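Local coordinates for mandelate racemase/muconate lactonizing enzyme-like protein (Rubrobacter xylanophilus DSM 9941, PDB 3CYJ) that is of unknown function but belongs to the mandelate racemase/muconate lactonizing enzyme group of the enolase superfamily and carries a sodium ion, at residues S188-V193 with G216-E221; P133-G138 with H315-H320; I292-H297 with E311-L316. All blocks are in the same frame, centred on the assembly; numbering follows the deposited sequence.

Contact 1: residues S188-V193 with G216-E221; sequences SVELMV and GISYLE. With NA (sodium ion), chain E.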
loop_
_atom_site.group_PDB
_atom_site.type_symbol
_atom_site.label_atom_id
_atom_site.label_comp_id
_atom_site.label_asym_id
_atom_site.label_seq_id
_atom_site.Cartn_x
_atom_site.Cartn_y
_atom_site.Cartn_z
ATOM N N SER A 188 9.889 -1.359 -41.333
ATOM C CA SER A 188 8.763 -2.268 -41.089
ATOM C C SER A 188 9.195 -3.556 -40.389
ATOM O O SER A 188 8.424 -4.509 -40.253
ATOM C CB SER A 188 8.018 -2.568 -42.400
ATOM O OG SER A 188 8.921 -3.129 -43.332
ATOM N N VAL A 189 10.448 -3.590 -39.968
ATOM C CA VAL A 189 10.914 -4.650 -39.094
ATOM C C VAL A 189 11.014 -4.088 -37.658
ATOM O O VAL A 189 11.556 -3.003 -37.426
ATOM C CB VAL A 189 12.272 -5.191 -39.592
ATOM C CG1 VAL A 189 12.898 -6.133 -38.583
ATOM C CG2 VAL A 189 12.130 -5.856 -40.970
ATOM N N GLU A 190 10.435 -4.807 -36.715
ATOM C CA GLU A 190 10.508 -4.439 -35.316
ATOM C C GLU A 190 11.925 -4.596 -34.768
ATOM O O GLU A 190 12.558 -5.654 -34.933
ATOM C CB GLU A 190 9.521 -5.312 -34.515
ATOM C CG GLU A 190 9.286 -4.847 -33.087
ATOM C CD GLU A 190 8.652 -5.938 -32.197
ATOM O OE1 GLU A 190 7.776 -6.687 -32.749
ATOM O OE2 GLU A 190 9.018 -6.009 -30.959
ATOM N N LEU A 191 12.441 -3.541 -34.150
ATOM C CA LEU A 191 13.782 -3.642 -33.568
ATOM C C LEU A 191 13.752 -3.717 -32.040
ATOM O O LEU A 191 13.273 -2.801 -31.396
ATOM C CB LEU A 191 14.712 -2.512 -34.049
ATOM C CG LEU A 191 16.166 -2.522 -33.559
ATOM C CD1 LEU A 191 16.985 -3.811 -33.936
ATOM C CD2 LEU A 191 16.900 -1.247 -33.937
ATOM N N MET A 192 14.303 -4.799 -31.474
ATOM C CA MET A 192 14.246 -5.073 -30.062
ATOM C C MET A 192 15.663 -5.010 -29.489
ATOM O O MET A 192 16.618 -5.431 -30.140
ATOM C CB MET A 192 13.692 -6.499 -29.880
ATOM C CG MET A 192 12.341 -6.844 -30.668
ATOM S SD MET A 192 12.019 -8.591 -30.859
ATOM C CE MET A 192 11.830 -9.035 -29.126
ATOM N N VAL A 193 15.821 -4.485 -28.267
ATOM C CA VAL A 193 17.157 -4.466 -27.609
ATOM C C VAL A 193 17.207 -5.244 -26.279
ATOM O O VAL A 193 16.206 -5.369 -25.570
ATOM C CB VAL A 193 17.783 -3.029 -27.481
ATOM C CG1 VAL A 193 17.930 -2.317 -28.910
ATOM C CG2 VAL A 193 17.025 -2.165 -26.478
ATOM N N GLY A 216 13.604 4.045 -33.051
ATOM C CA GLY A 216 12.239 3.523 -32.974
ATOM C C GLY A 216 12.089 2.111 -32.387
ATOM O O GLY A 216 11.316 1.283 -32.906
ATOM N N ILE A 217 12.797 1.815 -31.297
ATOM C CA ILE A 217 12.720 0.453 -30.723
ATOM C C ILE A 217 11.366 0.154 -30.053
ATOM O O ILE A 217 10.644 1.067 -29.591
ATOM C CB ILE A 217 13.869 0.171 -29.711
ATOM C CG1 ILE A 217 13.694 1.064 -28.459
ATOM C CG2 ILE A 217 15.288 0.327 -30.421
ATOM C CD1 ILE A 217 14.332 0.509 -27.184
ATOM N N SER A 218 11.051 -1.142 -29.961
ATOM C CA SER A 218 9.771 -1.559 -29.419
ATOM C C SER A 218 9.892 -2.424 -28.198
ATOM O O SER A 218 8.872 -2.882 -27.656
ATOM C CB SER A 218 9.031 -2.400 -30.483
ATOM O OG SER A 218 9.116 -1.708 -31.706
ATOM N N TYR A 219 11.117 -2.690 -27.766
ATOM C CA TYR A 219 11.316 -3.753 -26.764
ATOM C C TYR A 219 12.631 -3.508 -26.083
ATOM O O TYR A 219 13.658 -3.319 -26.741
ATOM C CB TYR A 219 11.374 -5.078 -27.484
ATOM C CG TYR A 219 11.326 -6.369 -26.660
ATOM C CD1 TYR A 219 10.114 -7.018 -26.466
ATOM C CD2 TYR A 219 12.507 -7.029 -26.219
ATOM C CE1 TYR A 219 10.027 -8.222 -25.781
ATOM C CE2 TYR A 219 12.436 -8.269 -25.544
ATOM C CZ TYR A 219 11.187 -8.847 -25.343
ATOM O OH TYR A 219 11.000 -10.055 -24.686
ATOM N N LEU A 220 12.591 -3.471 -24.752
ATOM C CA LEU A 220 13.786 -3.245 -23.954
ATOM C C LEU A 220 13.849 -4.356 -22.909
ATOM O O LEU A 220 13.107 -4.330 -21.950
ATOM C CB LEU A 220 13.783 -1.842 -23.294
ATOM C CG LEU A 220 14.935 -1.567 -22.285
ATOM C CD1 LEU A 220 16.325 -2.008 -22.863
ATOM C CD2 LEU A 220 14.987 -0.138 -21.793
ATOM N N GLU A 221 14.769 -5.308 -23.111
ATOM C CA GLU A 221 14.896 -6.446 -22.242
ATOM C C GLU A 221 16.009 -6.270 -21.166
ATOM O O GLU A 221 17.124 -5.802 -21.457
ATOM C CB GLU A 221 15.162 -7.687 -23.073
ATOM C CG GLU A 221 15.054 -8.930 -22.232
ATOM C CD GLU A 221 15.547 -10.173 -22.977
ATOM O OE1 GLU A 221 15.501 -10.177 -24.243
ATOM O OE2 GLU A 221 15.991 -11.131 -22.284
HETATM NA NA NA E . 18.556 -11.362 -21.942
HETATM O O HOH W 1 10.615 -1.386 -33.715
#
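Met192 lays its terminal methyl on the ring of Tyr219. CE sits 3.5 Å from the Tyr219 ring centroid and only 6° off the ring normal, a CH-pi contact. The Met192 chain bends at its last torsion (chi3 64°), and this turns CE over the ring. The sulfur stays farther off, above the same ring, in a Met-aromatic contact. The phenol oxygen of Tyr219 is hydrogen-bonded to Gln268.

The opposite face of the sheet is also closely packed. Val193 CG2 lies 3.7 Å from Leu220 CD1 and also meets Ile217 CD1. Val193 is gripped by its backbone: Val193 N donates to Tyr219 O at 2.9 Å, nearly straight, and Glu221 N donates to Val193 O at 2.8 Å.

The start of the pairing is looser and wetter. Ser218 N still bonds Leu191 O, but a water bridges Leu191 N, Gly216 O and Ser218 OG. Glu190 runs its extended chain past Ser218, with Glu190 CG 3.4 Å from Ser218 OG.

At the far end, Glu221 OE2 binds the sodium ion at 2.6 Å, together with Asp194 and Glu222. Glu221 OE1 forms a salt bridge with Lys164. The two parallel strands belong to a beta-alpha-beta unit in which helix 201-215 connects them. Strands 162-166 and 244-247 flank them in the barrel sheet, and helix 174-185 packs on Leu191.

Contact 2: residues P133-G138 with H315-H320; sequences PVYGSG and HLEYFH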
loop_
_atom_site.group_PDB
_atom_site.type_symbol
_atom_site.label_atom_id
_atom_site.label_comp_id
_atom_site.label_asym_id
_atom_site.label_seq_id
_atom_site.Cartn_x
_atom_site.Cartn_y
_atom_site.Cartn_z
ATOM N N PRO A 133 5.237 -17.614 -33.822
ATOM C CA PRO A 133 6.086 -16.580 -34.380
ATOM C C PRO A 133 7.409 -16.429 -33.625
ATOM O O PRO A 133 7.495 -16.696 -32.388
ATOM C CB PRO A 133 5.220 -15.339 -34.285
ATOM C CG PRO A 133 4.200 -15.629 -33.226
ATOM C CD PRO A 133 4.034 -17.081 -33.154
ATOM N N VAL A 134 8.458 -16.084 -34.367
ATOM C CA VAL A 134 9.785 -15.956 -33.794
ATOM C C VAL A 134 10.345 -14.557 -33.966
ATOM O O VAL A 134 9.850 -13.746 -34.792
ATOM C CB VAL A 134 10.810 -16.992 -34.369
ATOM C CG1 VAL A 134 10.232 -18.368 -34.377
ATOM C CG2 VAL A 134 11.316 -16.603 -35.783
ATOM N N TYR A 135 11.366 -14.230 -33.175
ATOM C CA TYR A 135 12.230 -13.131 -33.590
ATOM C C TYR A 135 13.657 -13.659 -33.695
ATOM O O TYR A 135 14.065 -14.522 -32.897
ATOM C CB TYR A 135 12.134 -11.937 -32.629
ATOM C CG TYR A 135 12.598 -12.183 -31.211
ATOM C CD1 TYR A 135 13.903 -11.888 -30.827
ATOM C CD2 TYR A 135 11.702 -12.641 -30.233
ATOM C CE1 TYR A 135 14.337 -12.059 -29.539
ATOM C CE2 TYR A 135 12.118 -12.833 -28.918
ATOM C CZ TYR A 135 13.434 -12.522 -28.586
ATOM O OH TYR A 135 13.847 -12.693 -27.307
ATOM N N GLY A 136 14.396 -13.153 -34.684
ATOM C CA GLY A 136 15.802 -13.453 -34.816
ATOM C C GLY A 136 16.597 -12.704 -33.756
ATOM O O GLY A 136 16.453 -11.495 -33.598
ATOM N N SER A 137 17.456 -13.411 -33.022
ATOM C CA SER A 137 18.118 -12.792 -31.857
ATOM C C SER A 137 19.674 -12.997 -31.877
ATOM O O SER A 137 20.138 -14.115 -31.870
ATOM C CB SER A 137 17.492 -13.343 -30.574
ATOM O OG SER A 137 18.201 -12.863 -29.431
ATOM N N GLY A 138 20.438 -11.910 -31.939
ATOM C CA GLY A 138 21.890 -11.946 -31.934
ATOM C C GLY A 138 22.414 -10.549 -31.654
ATOM O O GLY A 138 22.097 -9.952 -30.593
ATOM N N HIS A 315 5.848 -14.309 -28.857
ATOM C CA HIS A 315 6.883 -14.838 -29.764
ATOM C C HIS A 315 7.915 -15.625 -28.999
ATOM O O HIS A 315 7.969 -15.610 -27.745
ATOM C CB HIS A 315 7.598 -13.747 -30.571
ATOM C CG HIS A 315 7.901 -12.491 -29.811
ATOM N ND1 HIS A 315 8.574 -12.482 -28.607
ATOM C CD2 HIS A 315 7.678 -11.185 -30.126
ATOM C CE1 HIS A 315 8.736 -11.231 -28.200
ATOM N NE2 HIS A 315 8.190 -10.427 -29.100
ATOM N N LEU A 316 8.754 -16.310 -29.776
ATOM C CA LEU A 316 9.858 -17.074 -29.207
ATOM C C LEU A 316 11.137 -16.543 -29.819
ATOM O O LEU A 316 11.140 -16.042 -30.967
ATOM C CB LEU A 316 9.664 -18.602 -29.377
ATOM C CG LEU A 316 10.055 -19.390 -30.651
ATOM C CD1 LEU A 316 11.551 -19.287 -31.137
ATOM C CD2 LEU A 316 9.678 -20.864 -30.516
ATOM N N GLU A 317 12.204 -16.612 -29.035
ATOM C CA GLU A 317 13.515 -16.116 -29.424
ATOM C C GLU A 317 14.250 -17.164 -30.265
ATOM O O GLU A 317 14.539 -18.292 -29.793
ATOM C CB GLU A 317 14.369 -15.824 -28.194
ATOM C CG GLU A 317 15.760 -15.372 -28.546
ATOM C CD GLU A 317 16.620 -15.183 -27.340
ATOM O OE1 GLU A 317 16.448 -15.934 -26.339
ATOM O OE2 GLU A 317 17.462 -14.275 -27.410
ATOM N N TYR A 318 14.533 -16.775 -31.499
ATOM C CA TYR A 318 15.345 -17.602 -32.389
ATOM C C TYR A 318 16.792 -17.244 -32.140
ATOM O O TYR A 318 17.365 -16.413 -32.851
ATOM C CB TYR A 318 14.977 -17.309 -33.871
ATOM C CG TYR A 318 15.594 -18.260 -34.820
ATOM C CD1 TYR A 318 15.142 -19.602 -34.911
ATOM C CD2 TYR A 318 16.672 -17.860 -35.603
ATOM C CE1 TYR A 318 15.759 -20.517 -35.788
ATOM C CE2 TYR A 318 17.304 -18.763 -36.468
ATOM C CZ TYR A 318 16.830 -20.083 -36.560
ATOM O OH TYR A 318 17.466 -20.961 -37.420
ATOM N N PHE A 319 17.365 -17.826 -31.095
ATOM C CA PHE A 319 18.668 -17.361 -30.602
ATOM C C PHE A 319 19.815 -17.911 -31.429
ATOM O O PHE A 319 19.943 -19.128 -31.598
ATOM C CB PHE A 319 18.861 -17.743 -29.124
ATOM C CG PHE A 319 20.127 -17.151 -28.515
ATOM C CD1 PHE A 319 20.394 -15.785 -28.634
ATOM C CD2 PHE A 319 21.019 -17.941 -27.849
ATOM C CE1 PHE A 319 21.527 -15.209 -28.085
ATOM C CE2 PHE A 319 22.186 -17.380 -27.261
ATOM C CZ PHE A 319 22.433 -16.011 -27.390
ATOM N N HIS A 320 20.633 -17.014 -31.962
ATOM C CA HIS A 320 21.734 -17.411 -32.853
ATOM C C HIS A 320 22.534 -18.587 -32.324
ATOM O O HIS A 320 22.535 -19.652 -32.929
ATOM C CB HIS A 320 22.673 -16.224 -33.142
ATOM C CG HIS A 320 23.930 -16.613 -33.866
ATOM N ND1 HIS A 320 23.938 -17.062 -35.178
ATOM C CD2 HIS A 320 25.225 -16.629 -33.457
ATOM C CE1 HIS A 320 25.179 -17.359 -35.530
ATOM N NE2 HIS A 320 25.978 -17.086 -34.511
#
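Tyr135 spreads one ring face over the backbone of Glu317. Glu317 CA is 3.8 Å from the Tyr135 ring centroid, displaced toward the rim. The same ring turns an edge to the face of His315, a T-shaped pair with planes at 73°. Tyr135 CD2 makes the approach, 3.5 Å from His315 ND1, which is itself hydrogen-bonded to Ser295. A chi1 of 64° sets the Tyr135 ring between its own backbone N and carbonyl carbon, and the ring reaches across to the neighbouring strand. Its hydroxyl passes beside Glu317 CB and hydrogen-bonds to Lys164.

Lys164 also forms a salt bridge with Glu317 OE2. That oxygen takes a short bond of 2.6 Å from Ser137 OG, on the anti lone pair. The other carboxylate oxygen, OE1, accepts from Cys298 N. The carboxylate is thus held at both oxygens.

These residues lie where the parallel strands 132-137 and 313-319 pair, which closes the barrel of this enolase-type C-terminal domain between its first and last strands. Backbone bonds run from Leu316 N to Pro133 O through to His320 N and Ser137 O, the latter at 2.9 Å. Tyr318 N to Tyr135 O is the shortest of them, at 2.7 Å.

On the other sheet face, Val134 and Leu316 point the same way, with Val134 CG1 3.6 Å from Leu316 CD1. Val134 CG2 meets Tyr318 CB more loosely.

Contact 3: residues I292-H297 with E311-L316; sequences IPFSAH and ESLLHL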
loop_
_atom_site.group_PDB
_atom_site.type_symbol
_atom_site.label_atom_id
_atom_site.label_comp_id
_atom_site.label_asym_id
_atom_site.label_seq_id
_atom_site.Cartn_x
_atom_site.Cartn_y
_atom_site.Cartn_z
ATOM N N ILE A 292 -0.663 -10.216 -19.243
ATOM C CA ILE A 292 0.468 -9.777 -19.989
ATOM C C ILE A 292 0.862 -10.874 -20.978
ATOM O O ILE A 292 0.692 -12.060 -20.689
ATOM C CB ILE A 292 1.655 -9.403 -19.020
ATOM C CG1 ILE A 292 2.120 -10.620 -18.190
ATOM C CG2 ILE A 292 1.270 -8.192 -18.161
ATOM C CD1 ILE A 292 3.215 -10.343 -17.218
ATOM N N PRO A 293 1.429 -10.491 -22.123
ATOM C CA PRO A 293 2.016 -11.460 -23.064
ATOM C C PRO A 293 3.255 -12.190 -22.506
ATOM O O PRO A 293 3.887 -11.744 -21.560
ATOM C CB PRO A 293 2.481 -10.581 -24.271
ATOM C CG PRO A 293 2.066 -9.122 -23.948
ATOM C CD PRO A 293 1.740 -9.076 -22.464
ATOM N N PHE A 294 3.559 -13.340 -23.095
ATOM C CA PHE A 294 4.700 -14.148 -22.729
ATOM C C PHE A 294 5.713 -14.196 -23.911
ATOM O O PHE A 294 5.321 -14.115 -25.073
ATOM C CB PHE A 294 4.227 -15.556 -22.333
ATOM C CG PHE A 294 5.335 -16.549 -22.167
ATOM C CD1 PHE A 294 6.124 -16.562 -21.011
ATOM C CD2 PHE A 294 5.631 -17.476 -23.197
ATOM C CE1 PHE A 294 7.200 -17.526 -20.871
ATOM C CE2 PHE A 294 6.644 -18.434 -23.051
ATOM C CZ PHE A 294 7.437 -18.448 -21.913
ATOM N N SER A 295 7.001 -14.364 -23.625
ATOM C CA SER A 295 7.948 -14.552 -24.715
ATOM C C SER A 295 8.980 -15.600 -24.292
ATOM O O SER A 295 9.557 -15.512 -23.172
ATOM C CB SER A 295 8.614 -13.227 -25.072
ATOM O OG SER A 295 9.574 -13.421 -26.090
ATOM N N ALA A 296 9.160 -16.630 -25.115
ATOM C CA ALA A 296 10.110 -17.675 -24.770
ATOM C C ALA A 296 11.547 -17.275 -25.059
ATOM O O ALA A 296 11.868 -16.625 -26.075
ATOM C CB ALA A 296 9.765 -18.967 -25.444
ATOM N N HIS A 297 12.397 -17.611 -24.120
ATOM C CA HIS A 297 13.802 -17.223 -24.187
ATOM C C HIS A 297 14.654 -18.473 -24.523
ATOM O O HIS A 297 14.480 -19.523 -23.873
ATOM C CB HIS A 297 14.163 -16.606 -22.831
ATOM C CG HIS A 297 15.588 -16.197 -22.696
ATOM N ND1 HIS A 297 16.047 -14.961 -23.110
ATOM C CD2 HIS A 297 16.655 -16.843 -22.156
ATOM C CE1 HIS A 297 17.344 -14.875 -22.853
ATOM N NE2 HIS A 297 17.736 -16.004 -22.275
ATOM N N GLU A 311 -1.054 -20.127 -24.486
ATOM C CA GLU A 311 -1.968 -19.188 -25.107
ATOM C C GLU A 311 -1.422 -17.755 -25.190
ATOM O O GLU A 311 -1.540 -17.051 -26.218
ATOM C CB GLU A 311 -3.312 -19.174 -24.380
ATOM C CG GLU A 311 -4.319 -18.453 -25.276
ATOM C CD GLU A 311 -5.673 -18.256 -24.638
ATOM O OE1 GLU A 311 -5.810 -18.566 -23.419
ATOM O OE2 GLU A 311 -6.568 -17.751 -25.373
ATOM N N SER A 312 -0.821 -17.318 -24.092
ATOM C CA SER A 312 -0.342 -15.935 -23.989
ATOM C C SER A 312 0.957 -15.659 -24.796
ATOM O O SER A 312 1.513 -14.558 -24.743
ATOM C CB SER A 312 -0.229 -15.508 -22.510
ATOM O OG SER A 312 0.533 -16.454 -21.820
ATOM N N LEU A 313 1.400 -16.639 -25.592
ATOM C CA LEU A 313 2.601 -16.434 -26.446
ATOM C C LEU A 313 2.553 -15.220 -27.404
ATOM O O LEU A 313 1.648 -15.100 -28.241
ATOM C CB LEU A 313 2.929 -17.707 -27.236
ATOM C CG LEU A 313 4.229 -17.617 -28.038
ATOM C CD1 LEU A 313 5.508 -17.826 -27.207
ATOM C CD2 LEU A 313 4.164 -18.588 -29.167
ATOM N N LEU A 314 3.530 -14.320 -27.267
ATOM C CA LEU A 314 3.748 -13.258 -28.230
ATOM C C LEU A 314 4.714 -13.767 -29.303
ATOM O O LEU A 314 4.463 -13.618 -30.504
ATOM C CB LEU A 314 4.386 -12.058 -27.550
ATOM C CG LEU A 314 4.444 -10.752 -28.333
ATOM C CD1 LEU A 314 3.075 -10.392 -28.866
ATOM C CD2 LEU A 314 5.001 -9.644 -27.446
ATOM N N HIS A 315 5.848 -14.309 -28.857
ATOM C CA HIS A 315 6.883 -14.838 -29.764
ATOM C C HIS A 315 7.915 -15.625 -28.999
ATOM O O HIS A 315 7.969 -15.610 -27.745
ATOM C CB HIS A 315 7.598 -13.747 -30.571
ATOM C CG HIS A 315 7.901 -12.491 -29.811
ATOM N ND1 HIS A 315 8.574 -12.482 -28.607
ATOM C CD2 HIS A 315 7.678 -11.185 -30.126
ATOM C CE1 HIS A 315 8.736 -11.231 -28.200
ATOM N NE2 HIS A 315 8.190 -10.427 -29.100
ATOM N N LEU A 316 8.754 -16.310 -29.776
ATOM C CA LEU A 316 9.858 -17.074 -29.207
ATOM C C LEU A 316 11.137 -16.543 -29.819
ATOM O O LEU A 316 11.140 -16.042 -30.967
ATOM C CB LEU A 316 9.664 -18.602 -29.377
ATOM C CG LEU A 316 10.055 -19.390 -30.651
ATOM C CD1 LEU A 316 11.551 -19.287 -31.137
ATOM C CD2 LEU A 316 9.678 -20.864 -30.516
#
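Strands 294-296 and 313-316 run parallel, their axes 4.8 Å apart at closest approach and inclined by 19°, and three backbone bonds join them. Phe294 uses both its polar backbone atoms: its N donates to Ser312 O, and its O accepts from Leu314 N at 2.8 Å. Ala296 N follows, bonded to His315 O at 3.1 Å.

Ser295 OG meets the edge of the His315 ring in its plane, 2.9 Å from His315 ND1 in a hydrogen bond. With chi1 at 177°, Ser295 OG lies opposite its backbone N, which carries it out to the imidazole. Leu314 CG lies over one face of that ring.

The other sheet face is apolar. Phe294 CD2 touches Leu313 CD1 at 4.0 Å, the two side chains crossing at a slant. Ala296 CB rests on Leu316 CB.

Where the pairing begins, Pro293 CB reaches Leu314 CB at 4.1 Å, and the hydroxyl of Ser312 is held by Asp284.

The two strands and helix 300-306 form a beta-alpha-beta unit of the barrel. Strand 266-269 adjoins strand 294-296 and strand 132-137 adjoins strand 313-319, while helix 283-290 covers Phe294 and Ser312.

All three contacts are mainly buried pairings of parallel strands in one barrel sheet. Contacts 2 and 3 are neighbours that share strand 313-319, with His315 and Leu316 in both. Contact 1 lies along another part of the barrel, yet its interior side chains reach theirs: Met192 packs on Tyr135 and His315. Contacts 1 and 3 each join successive strands across a helix, whereas contact 2 brings together strands distant in sequence. Their chemistry differs too. Contact 1 ends in a metal ligand and has a watery start. Contact 2 has a charged carboxylate network. Contact 3 offers a serine-histidine bond, with the exposed Leu314 near the start of its strand.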